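Local coordinates for thymine dioxygenase (Neurospora crassa, PDB 5C3O), which probably acts as a non-haem iron- and 2-oxoglutarate-dependent dioxygenase that oxidises thymine at its methyl group, seen here without cosubstrate and with calcium in the metal site, at residues A45-L50 / T271-V276; L73-K78 / R90-P95; L224-S229 / Y289-F294. One frame throughout, in Å; residues are numbered along the deposited sequence.

Contact 1: A45-L50 / T271-V276; sequences AGFIYL and TVHRVV. With CA (calcium ion), chain H.
Phe47 presents the edge of its ring to one face of the His273 imidazole, a T-shaped pair with centroids 5.3 Å apart and planes at 74°. Its CZ does the touching, 3.8 Å from His273 CG and displaced toward the rim of the imidazole. At the edge of that imidazole, close to its plane, lie one of the calcium-bound waters and Thr271 O, which accepts a hydrogen bond from His273 ND1 (3.0 Å). Held by this bond on one side and by the metal on the other, the ring places NE2 2.2 Å from the calcium ion. His216 and Asp218 complete the protein part of the site, the His-Asp-His facial triad of the 2-oxoglutarate dioxygenases on their double-stranded beta-helix; two water molecules also bind the calcium. CG of His273 sits between the backbone N and the carbonyl carbon (chi1 62°), a rotation that turns the imidazole toward both Phe47 and the metal. Beyond the rings, Thr271 OG1 donates to Ala45 O at 2.6 Å, approaching from above the carbonyl plane, 42° out of it. Gly46, with positive phi, follows helix 28-44 and leads into strand 47-51; one water bridges Gly46 O and Thr271 N.

Contact 2: L73-K78 / R90-P95; sequences LPKEKK and RGYSAP. With EDO (1,2-ethanediol), chain G.
Tyr92 meets Lys78 with one face of its phenol ring, the first close encounter along 90-95. Lys78 CB sits 3.6 Å from the ring centroid and only 4° off the normal, a CH-pi contact almost exactly over the centre. The lysine chain then continues past the CE1 side of the ring, CD lying 3.8 Å from Tyr92 CE1. CG of Tyr92 stands opposite its own backbone N (chi1 171°), which carries the ring out over the helical turn; Tyr92 CB rests 3.3 Å from Lys78 O. Lys75 NZ reaches the phenol oxygen through a weak hydrogen bond of 3.5 Å to Tyr92 OH, its chain bent at three torsions. The stronger partner of that hydroxyl is Glu121, which also forms a salt bridge with Lys78 NZ, while Phe71 O takes a hydrogen bond from the same ammonium group. Further on, Ala94 places its backbone N against the opposite face of the Tyr92 ring, offset toward the rim. Pro95 comes last, its CD 3.8 Å from Lys75 NZ. Here the short helix 75-79 packs against strand 91-93, at one border of the main sheet, within the N-terminal region of this dioxygenase family.

Contact 3: L224-S229 / Y289-F294; sequences LLFQDS and YSIAYF
Phe226 and Ile291 meet through their CB atoms, 4.3 Å apart. On the same face Leu224 and Tyr293 lie side by side and point the same way, Leu224 CD1 touching Tyr293 CD2 at 3.9 Å. The approach to the phenol ring is oblique, and CG of Tyr293, opposite its backbone N (chi1 -166°), leads the far end of the ring away from the leucine; its hydroxyl is bonded to Asn189. Helix 147-173 covers this side: Phe154 and Phe155 bring edge-to-face rings to Phe226 and Tyr293 respectively. On the other face Leu225 CD1 meets Ala292 CB, and Ser290 points to the same side.

The two strands carrying these side chains run antiparallel, their axes 4.7 Å apart at closest, neighbours in the major sheet of the double-stranded beta-helix. Leu224 with Tyr293 and Phe226 with Ile291 are hydrogen-bonded pairs; Leu225 with Ala292 is a non-hydrogen-bonded one. Phe226 N gives the short bond to Ile291 O (2.7 Å), its donor nearly along the C=O axis, and the same oxygen lies at the edge of the Phe226 ring, in its plane, 3.5 Å from CD1. Leu224 O accepts a hydrogen bond from Tyr293 N and a CA-H...O contact from Ala292 CA at 3.1 Å.

Ser290 is seen to bind 2-oxoglutarate in another structure of this protein, as are Arg288 and Tyr196. Beyond the regular pairs, the Asp228 carboxylate takes over as acceptor for the backbone. Its CG lies between backbone N and carbonyl carbon (chi1 68°), and OD2 accepts a hydrogen bond from Tyr289 N at 2.9 Å from above the carboxylate plane. OD1 is held by Arg230 N, so the group is gripped at both oxygens. A water accepts from Asp228 N at 2.7 Å and donates to Tyr289 O.

In the fold
All three contacts reach the same mixed sheet. Contact 3 joins neighbouring strands 222-227 and 288-295, its centre about 6 Å from the centre of the chain. Contact 1 links strand 47-51 to the metal-binding segment 271-276, its centre 12 Å from that of contact 3; the two touch where Tyr49 packs on Gln227. Contact 2 is more remote, its centre 28 Å from contact 1 and 19 Å from contact 3, at the border strand 91-93. Along the chain, contact 2 is nested inside the loop closed by contact 1, whereas contacts 1 and 3 interleave. The metal ligand His273 and the 2-oxoglutarate-binding Ser290, close in sequence, are each tied to a much earlier segment, 45-50 and 224-229.

Contact 1: A45-L50 / T271-V276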
loop_
_atom_site.group_PDB
_atom_site.type_symbol
_atom_site.label_atom_id
_atom_site.label_comp_id
_atom_site.label_asym_id
_atom_site.label_seq_id
_atom_site.Cartn_x
_atom_site.Cartn_y
_atom_site.Cartn_z
ATOM N N ALA A 45 3.045 -8.982 14.180
ATOM C CA ALA A 45 1.893 -8.102 13.927
ATOM C C ALA A 45 1.274 -8.274 12.535
ATOM O O ALA A 45 0.083 -8.002 12.345
ATOM C CB ALA A 45 2.297 -6.650 14.132
ATOM N N GLY A 46 2.084 -8.693 11.560
ATOM C CA GLY A 46 1.642 -8.770 10.162
ATOM C C GLY A 46 1.636 -7.413 9.468
ATOM O O GLY A 46 1.271 -7.317 8.295
ATOM N N PHE A 47 2.046 -6.375 10.201
ATOM C CA PHE A 47 2.050 -4.987 9.748
ATOM C C PHE A 47 3.358 -4.350 10.181
ATOM O O PHE A 47 3.843 -4.631 11.280
ATOM C CB PHE A 47 0.919 -4.194 10.415
ATOM C CG PHE A 47 -0.365 -4.159 9.632
ATOM C CD1 PHE A 47 -1.269 -5.208 9.701
ATOM C CD2 PHE A 47 -0.687 -3.055 8.861
ATOM C CE1 PHE A 47 -2.457 -5.169 8.991
ATOM C CE2 PHE A 47 -1.876 -3.009 8.150
ATOM C CZ PHE A 47 -2.759 -4.069 8.213
ATOM N N ILE A 48 3.919 -3.497 9.328
ATOM C CA ILE A 48 5.045 -2.634 9.691
ATOM C C ILE A 48 4.839 -1.250 9.079
ATOM O O ILE A 48 4.049 -1.085 8.149
ATOM C CB ILE A 48 6.400 -3.192 9.190
ATOM C CG1 ILE A 48 6.482 -3.123 7.660
ATOM C CG2 ILE A 48 6.616 -4.615 9.691
ATOM C CD1 ILE A 48 7.754 -3.689 7.075
ATOM N N TYR A 49 5.540 -0.262 9.619
ATOM C CA TYR A 49 5.661 1.043 8.986
ATOM C C TYR A 49 7.084 1.159 8.477
ATOM O O TYR A 49 8.022 0.799 9.194
ATOM C CB TYR A 49 5.446 2.172 9.994
ATOM C CG TYR A 49 4.017 2.484 10.396
ATOM C CD1 TYR A 49 3.109 1.478 10.700
ATOM C CD2 TYR A 49 3.602 3.805 10.548
ATOM C CE1 TYR A 49 1.816 1.777 11.102
ATOM C CE2 TYR A 49 2.316 4.113 10.958
ATOM C CZ TYR A 49 1.428 3.098 11.233
ATOM O OH TYR A 49 0.148 3.403 11.635
ATOM N N LEU A 50 7.252 1.678 7.264
ATOM C CA LEU A 50 8.574 2.022 6.753
ATOM C C LEU A 50 8.754 3.534 6.605
ATOM O O LEU A 50 7.833 4.233 6.191
ATOM C CB LEU A 50 8.814 1.356 5.398
ATOM C CG LEU A 50 8.868 -0.172 5.358
ATOM C CD1 LEU A 50 8.939 -0.657 3.915
ATOM C CD2 LEU A 50 10.049 -0.688 6.158
ATOM N N THR A 271 -2.967 -10.316 8.884
ATOM C CA THR A 271 -3.712 -9.836 10.045
ATOM C C THR A 271 -5.008 -9.114 9.657
ATOM O O THR A 271 -5.038 -8.315 8.717
ATOM C CB THR A 271 -2.832 -8.897 10.892
ATOM O OG1 THR A 271 -1.659 -9.601 11.321
ATOM C CG2 THR A 271 -3.580 -8.390 12.118
ATOM N N VAL A 272 -6.072 -9.404 10.405
ATOM C CA VAL A 272 -7.382 -8.791 10.197
ATOM C C VAL A 272 -7.297 -7.296 10.495
ATOM O O VAL A 272 -6.671 -6.882 11.469
ATOM C CB VAL A 272 -8.459 -9.440 11.099
ATOM C CG1 VAL A 272 -9.792 -8.705 10.987
ATOM C CG2 VAL A 272 -8.635 -10.914 10.747
ATOM N N HIS A 273 -7.915 -6.493 9.641
ATOM C CA HIS A 273 -7.918 -5.044 9.814
ATOM C C HIS A 273 -9.141 -4.436 9.123
ATOM O O HIS A 273 -9.887 -5.141 8.445
ATOM C CB HIS A 273 -6.621 -4.447 9.254
ATOM C CG HIS A 273 -6.444 -4.665 7.787
ATOM N ND1 HIS A 273 -6.108 -5.888 7.250
ATOM C CD2 HIS A 273 -6.558 -3.813 6.744
ATOM C CE1 HIS A 273 -6.025 -5.781 5.936
ATOM N NE2 HIS A 273 -6.299 -4.532 5.603
ATOM N N ARG A 274 -9.348 -3.135 9.300
ATOM C CA ARG A 274 -10.501 -2.452 8.705
ATOM C C ARG A 274 -10.272 -0.948 8.642
ATOM O O ARG A 274 -9.488 -0.404 9.421
ATOM C CB ARG A 274 -11.770 -2.736 9.519
ATOM C CG ARG A 274 -11.790 -2.045 10.877
ATOM C CD ARG A 274 -12.922 -2.520 11.770
ATOM N NE ARG A 274 -12.886 -1.837 13.063
ATOM C CZ ARG A 274 -13.671 -2.123 14.102
ATOM N NH1 ARG A 274 -14.580 -3.093 14.022
ATOM N NH2 ARG A 274 -13.545 -1.434 15.231
ATOM N N VAL A 275 -10.966 -0.285 7.719
ATOM C CA VAL A 275 -10.929 1.179 7.633
ATOM C C VAL A 275 -12.201 1.772 8.236
ATOM O O VAL A 275 -13.293 1.216 8.099
ATOM C CB VAL A 275 -10.705 1.699 6.190
ATOM C CG1 VAL A 275 -9.393 1.162 5.631
ATOM C CG2 VAL A 275 -11.872 1.354 5.271
ATOM N N VAL A 276 -12.037 2.912 8.897
ATOM C CA VAL A 276 -13.078 3.512 9.722
ATOM C C VAL A 276 -13.032 5.030 9.557
ATOM O O VAL A 276 -11.973 5.596 9.278
ATOM C CB VAL A 276 -12.869 3.099 11.203
ATOM C CG1 VAL A 276 -13.437 4.116 12.184
ATOM C CG2 VAL A 276 -13.457 1.717 11.453
HETATM CA CA CA H . -6.942 -4.250 3.505
HETATM O O HOH W 1 -1.263 -8.440 7.540
HETATM O O HOH W 2 -7.363 -2.025 4.098
HETATM O O HOH W 3 -4.924 -2.874 3.675
#

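Contact 2: L73-K78 / R90-P95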
loop_
_atom_site.group_PDB
_atom_site.type_symbol
_atom_site.label_atom_id
_atom_site.label_comp_id
_atom_site.label_asym_id
_atom_site.label_seq_id
_atom_site.Cartn_x
_atom_site.Cartn_y
_atom_site.Cartn_z
ATOM N N LEU A 73 -12.762 16.083 -11.451
ATOM C CA LEU A 73 -13.394 15.973 -12.769
ATOM C C LEU A 73 -14.913 15.848 -12.628
ATOM O O LEU A 73 -15.399 15.295 -11.639
ATOM C CB LEU A 73 -12.873 14.741 -13.523
ATOM C CG LEU A 73 -11.882 14.828 -14.695
ATOM C CD1 LEU A 73 -11.140 16.143 -14.796
ATOM C CD2 LEU A 73 -10.906 13.653 -14.636
ATOM N N PRO A 74 -15.669 16.346 -13.621
ATOM C CA PRO A 74 -17.110 16.072 -13.609
ATOM C C PRO A 74 -17.386 14.567 -13.695
ATOM O O PRO A 74 -16.593 13.826 -14.277
ATOM C CB PRO A 74 -17.637 16.794 -14.865
ATOM C CG PRO A 74 -16.539 17.688 -15.323
ATOM C CD PRO A 74 -15.253 17.116 -14.805
ATOM N N LYS A 75 -18.510 14.142 -13.128
ATOM C CA LYS A 75 -18.850 12.723 -13.002
ATOM C C LYS A 75 -18.706 11.948 -14.310
ATOM O O LYS A 75 -18.139 10.856 -14.320
ATOM C CB LYS A 75 -20.277 12.567 -12.453
ATOM C CG LYS A 75 -20.755 11.132 -12.241
ATOM C CD LYS A 75 -19.986 10.382 -11.154
ATOM C CE LYS A 75 -20.094 11.066 -9.796
ATOM N NZ LYS A 75 -20.062 10.118 -8.648
ATOM N N GLU A 76 -19.204 12.510 -15.408
ATOM C CA GLU A 76 -19.218 11.780 -16.678
ATOM C C GLU A 76 -17.823 11.559 -17.253
ATOM O O GLU A 76 -17.599 10.586 -17.971
ATOM C CB GLU A 76 -20.123 12.457 -17.721
ATOM C CG GLU A 76 -19.536 13.668 -18.445
ATOM C CD GLU A 76 -19.556 14.936 -17.616
ATOM O OE1 GLU A 76 -20.084 14.895 -16.491
ATOM O OE2 GLU A 76 -19.053 15.982 -18.094
ATOM N N LYS A 77 -16.888 12.459 -16.957
ATOM C CA LYS A 77 -15.507 12.266 -17.397
ATOM C C LYS A 77 -14.871 11.083 -16.671
ATOM O O LYS A 77 -14.050 10.377 -17.240
ATOM C CB LYS A 77 -14.676 13.532 -17.181
ATOM C CG LYS A 77 -15.152 14.733 -17.983
ATOM C CD LYS A 77 -15.042 14.508 -19.479
ATOM C CE LYS A 77 -15.574 15.704 -20.250
ATOM N NZ LYS A 77 -15.684 15.399 -21.706
ATOM N N LYS A 78 -15.261 10.874 -15.420
ATOM C CA LYS A 78 -14.777 9.747 -14.638
ATOM C C LYS A 78 -15.460 8.431 -15.065
ATOM O O LYS A 78 -14.798 7.406 -15.199
ATOM C CB LYS A 78 -14.961 10.026 -13.141
ATOM C CG LYS A 78 -14.181 11.254 -12.680
ATOM C CD LYS A 78 -14.272 11.478 -11.182
ATOM C CE LYS A 78 -15.624 12.023 -10.763
ATOM N NZ LYS A 78 -15.566 12.550 -9.371
ATOM N N ARG A 90 -9.466 -2.370 -13.323
ATOM C CA ARG A 90 -8.911 -1.124 -13.830
ATOM C C ARG A 90 -9.999 -0.121 -14.166
ATOM O O ARG A 90 -10.963 -0.441 -14.879
ATOM C CB ARG A 90 -8.070 -1.407 -15.070
ATOM C CG ARG A 90 -6.791 -2.145 -14.735
ATOM C CD ARG A 90 -6.027 -2.619 -15.950
ATOM N NE ARG A 90 -5.234 -3.798 -15.601
ATOM C CZ ARG A 90 -3.971 -4.007 -15.957
ATOM N NH1 ARG A 90 -3.299 -3.114 -16.675
ATOM N NH2 ARG A 90 -3.367 -5.117 -15.574
ATOM N N GLY A 91 -9.836 1.093 -13.650
ATOM C CA GLY A 91 -10.726 2.189 -13.975
ATOM C C GLY A 91 -11.414 2.762 -12.763
ATOM O O GLY A 91 -11.066 2.444 -11.620
ATOM N N TYR A 92 -12.398 3.611 -13.035
ATOM C CA TYR A 92 -13.081 4.382 -12.009
ATOM C C TYR A 92 -14.259 3.605 -11.428
ATOM O O TYR A 92 -14.998 2.948 -12.164
ATOM C CB TYR A 92 -13.566 5.703 -12.617
ATOM C CG TYR A 92 -14.465 6.514 -11.719
ATOM C CD1 TYR A 92 -13.948 7.211 -10.643
ATOM C CD2 TYR A 92 -15.837 6.589 -11.954
ATOM C CE1 TYR A 92 -14.765 7.953 -9.812
ATOM C CE2 TYR A 92 -16.664 7.337 -11.131
ATOM C CZ TYR A 92 -16.120 8.020 -10.062
ATOM O OH TYR A 92 -16.924 8.768 -9.237
ATOM N N SER A 93 -14.425 3.682 -10.111
ATOM C CA SER A 93 -15.581 3.108 -9.431
ATOM C C SER A 93 -16.278 4.220 -8.664
ATOM O O SER A 93 -15.672 4.861 -7.804
ATOM C CB SER A 93 -15.173 1.992 -8.462
ATOM O OG SER A 93 -14.537 0.916 -9.138
ATOM N N ALA A 94 -17.548 4.446 -8.992
ATOM C CA ALA A 94 -18.352 5.476 -8.346
ATOM C C ALA A 94 -18.872 4.926 -7.027
ATOM O O ALA A 94 -18.800 3.718 -6.799
ATOM C CB ALA A 94 -19.511 5.876 -9.249
ATOM N N PRO A 95 -19.391 5.804 -6.147
ATOM C CA PRO A 95 -19.996 5.320 -4.904
ATOM C C PRO A 95 -21.151 4.361 -5.174
ATOM O O PRO A 95 -22.061 4.696 -5.936
ATOM C CB PRO A 95 -20.497 6.604 -4.232
ATOM C CG PRO A 95 -19.644 7.690 -4.792
ATOM C CD PRO A 95 -19.362 7.278 -6.208
HETATM C C1 EDO G . -17.027 1.779 -4.935
HETATM O O1 EDO G . -17.342 3.041 -4.333
HETATM C C2 EDO G . -15.586 1.384 -4.618
HETATM O O2 EDO G . -14.735 2.535 -4.512
#

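Contact 3: L224-S229 / Y289-F294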
loop_
_atom_site.group_PDB
_atom_site.type_symbol
_atom_site.label_atom_id
_atom_site.label_comp_id
_atom_site.label_asym_id
_atom_site.label_seq_id
_atom_site.Cartn_x
_atom_site.Cartn_y
_atom_site.Cartn_z
ATOM N N LEU A 224 0.875 -1.884 0.117
ATOM C CA LEU A 224 1.459 -0.613 0.539
ATOM C C LEU A 224 0.334 0.403 0.717
ATOM O O LEU A 224 -0.497 0.554 -0.171
ATOM C CB LEU A 224 2.440 -0.104 -0.509
ATOM C CG LEU A 224 3.514 -1.068 -0.999
ATOM C CD1 LEU A 224 4.271 -0.400 -2.134
ATOM C CD2 LEU A 224 4.456 -1.461 0.130
ATOM N N LEU A 225 0.302 1.085 1.856
ATOM C CA LEU A 225 -0.724 2.097 2.122
ATOM C C LEU A 225 -0.100 3.453 2.445
ATOM O O LEU A 225 0.675 3.584 3.396
ATOM C CB LEU A 225 -1.639 1.661 3.274
ATOM C CG LEU A 225 -2.681 2.691 3.734
ATOM C CD1 LEU A 225 -3.657 3.045 2.626
ATOM C CD2 LEU A 225 -3.439 2.186 4.946
ATOM N N PHE A 226 -0.447 4.451 1.635
ATOM C CA PHE A 226 -0.084 5.834 1.880
ATOM C C PHE A 226 -1.344 6.532 2.380
ATOM O O PHE A 226 -2.267 6.791 1.601
ATOM C CB PHE A 226 0.405 6.491 0.586
ATOM C CG PHE A 226 1.575 5.793 -0.046
ATOM C CD1 PHE A 226 1.386 4.682 -0.850
ATOM C CD2 PHE A 226 2.864 6.246 0.170
ATOM C CE1 PHE A 226 2.461 4.030 -1.426
ATOM C CE2 PHE A 226 3.946 5.603 -0.403
ATOM C CZ PHE A 226 3.746 4.495 -1.207
ATOM N N GLN A 227 -1.402 6.807 3.679
ATOM C CA GLN A 227 -2.594 7.415 4.279
ATOM C C GLN A 227 -2.381 8.902 4.509
ATOM O O GLN A 227 -1.258 9.338 4.772
ATOM C CB GLN A 227 -3.008 6.699 5.581
ATOM C CG GLN A 227 -1.967 6.638 6.695
ATOM C CD GLN A 227 -2.340 5.666 7.815
ATOM O OE1 GLN A 227 -3.473 5.187 7.899
ATOM N NE2 GLN A 227 -1.380 5.368 8.680
ATOM N N ASP A 228 -3.452 9.687 4.390
ATOM C CA ASP A 228 -3.374 11.119 4.708
ATOM C C ASP A 228 -3.334 11.311 6.223
ATOM O O ASP A 228 -3.399 10.338 6.978
ATOM C CB ASP A 228 -4.523 11.917 4.064
ATOM C CG ASP A 228 -5.896 11.588 4.653
ATOM O OD1 ASP A 228 -5.983 10.943 5.719
ATOM O OD2 ASP A 228 -6.900 11.997 4.033
ATOM N N SER A 229 -3.241 12.562 6.661
ATOM C CA SER A 229 -3.078 12.880 8.084
ATOM C C SER A 229 -4.235 12.418 8.981
ATOM O O SER A 229 -4.044 12.231 10.182
ATOM C CB SER A 229 -2.860 14.386 8.258
ATOM O OG SER A 229 -3.861 15.125 7.582
ATOM N N TYR A 289 -8.143 11.471 1.450
ATOM C CA TYR A 289 -7.480 10.803 0.339
ATOM C C TYR A 289 -6.535 9.741 0.877
ATOM O O TYR A 289 -5.907 9.930 1.920
ATOM C CB TYR A 289 -6.685 11.810 -0.489
ATOM C CG TYR A 289 -7.540 12.852 -1.173
ATOM C CD1 TYR A 289 -8.069 12.620 -2.439
ATOM C CD2 TYR A 289 -7.816 14.072 -0.556
ATOM C CE1 TYR A 289 -8.848 13.573 -3.075
ATOM C CE2 TYR A 289 -8.598 15.032 -1.182
ATOM C CZ TYR A 289 -9.112 14.776 -2.442
ATOM O OH TYR A 289 -9.891 15.715 -3.070
ATOM N N SER A 290 -6.438 8.624 0.163
ATOM C CA SER A 290 -5.414 7.624 0.431
ATOM C C SER A 290 -5.003 6.944 -0.866
ATOM O O SER A 290 -5.746 6.958 -1.852
ATOM C CB SER A 290 -5.918 6.585 1.435
ATOM O OG SER A 290 -6.832 5.692 0.829
ATOM N N ILE A 291 -3.807 6.366 -0.868
ATOM C CA ILE A 291 -3.324 5.620 -2.017
ATOM C C ILE A 291 -2.795 4.284 -1.528
ATOM O O ILE A 291 -2.059 4.215 -0.547
ATOM C CB ILE A 291 -2.239 6.394 -2.795
ATOM C CG1 ILE A 291 -2.812 7.722 -3.306
ATOM C CG2 ILE A 291 -1.722 5.565 -3.965
ATOM C CD1 ILE A 291 -1.809 8.601 -4.020
ATOM N N ALA A 292 -3.200 3.224 -2.210
ATOM C CA ALA A 292 -2.800 1.884 -1.841
ATOM C C ALA A 292 -2.281 1.150 -3.061
ATOM O O ALA A 292 -2.713 1.395 -4.188
ATOM C CB ALA A 292 -3.966 1.129 -1.221
ATOM N N TYR A 293 -1.347 0.248 -2.817
ATOM C CA TYR A 293 -0.750 -0.547 -3.862
ATOM C C TYR A 293 -0.876 -1.990 -3.429
ATOM O O TYR A 293 -0.282 -2.388 -2.432
ATOM C CB TYR A 293 0.710 -0.158 -4.006
ATOM C CG TYR A 293 1.377 -0.642 -5.254
ATOM C CD1 TYR A 293 1.126 -0.032 -6.470
ATOM C CD2 TYR A 293 2.306 -1.665 -5.212
ATOM C CE1 TYR A 293 1.766 -0.447 -7.617
ATOM C CE2 TYR A 293 2.948 -2.095 -6.357
ATOM C CZ TYR A 293 2.681 -1.475 -7.553
ATOM O OH TYR A 293 3.315 -1.882 -8.700
ATOM N N PHE A 294 -1.677 -2.749 -4.172
ATOM C CA PHE A 294 -1.993 -4.130 -3.837
ATOM C C PHE A 294 -1.154 -5.001 -4.724
ATOM O O PHE A 294 -1.336 -5.014 -5.945
ATOM C CB PHE A 294 -3.464 -4.445 -4.103
ATOM C CG PHE A 294 -4.411 -3.648 -3.269
ATOM C CD1 PHE A 294 -4.753 -4.073 -1.989
ATOM C CD2 PHE A 294 -4.974 -2.480 -3.761
ATOM C CE1 PHE A 294 -5.636 -3.340 -1.210
ATOM C CE2 PHE A 294 -5.853 -1.742 -2.990
ATOM C CZ PHE A 294 -6.185 -2.169 -1.712
HETATM O O HOH W 4 -5.708 8.198 4.388
#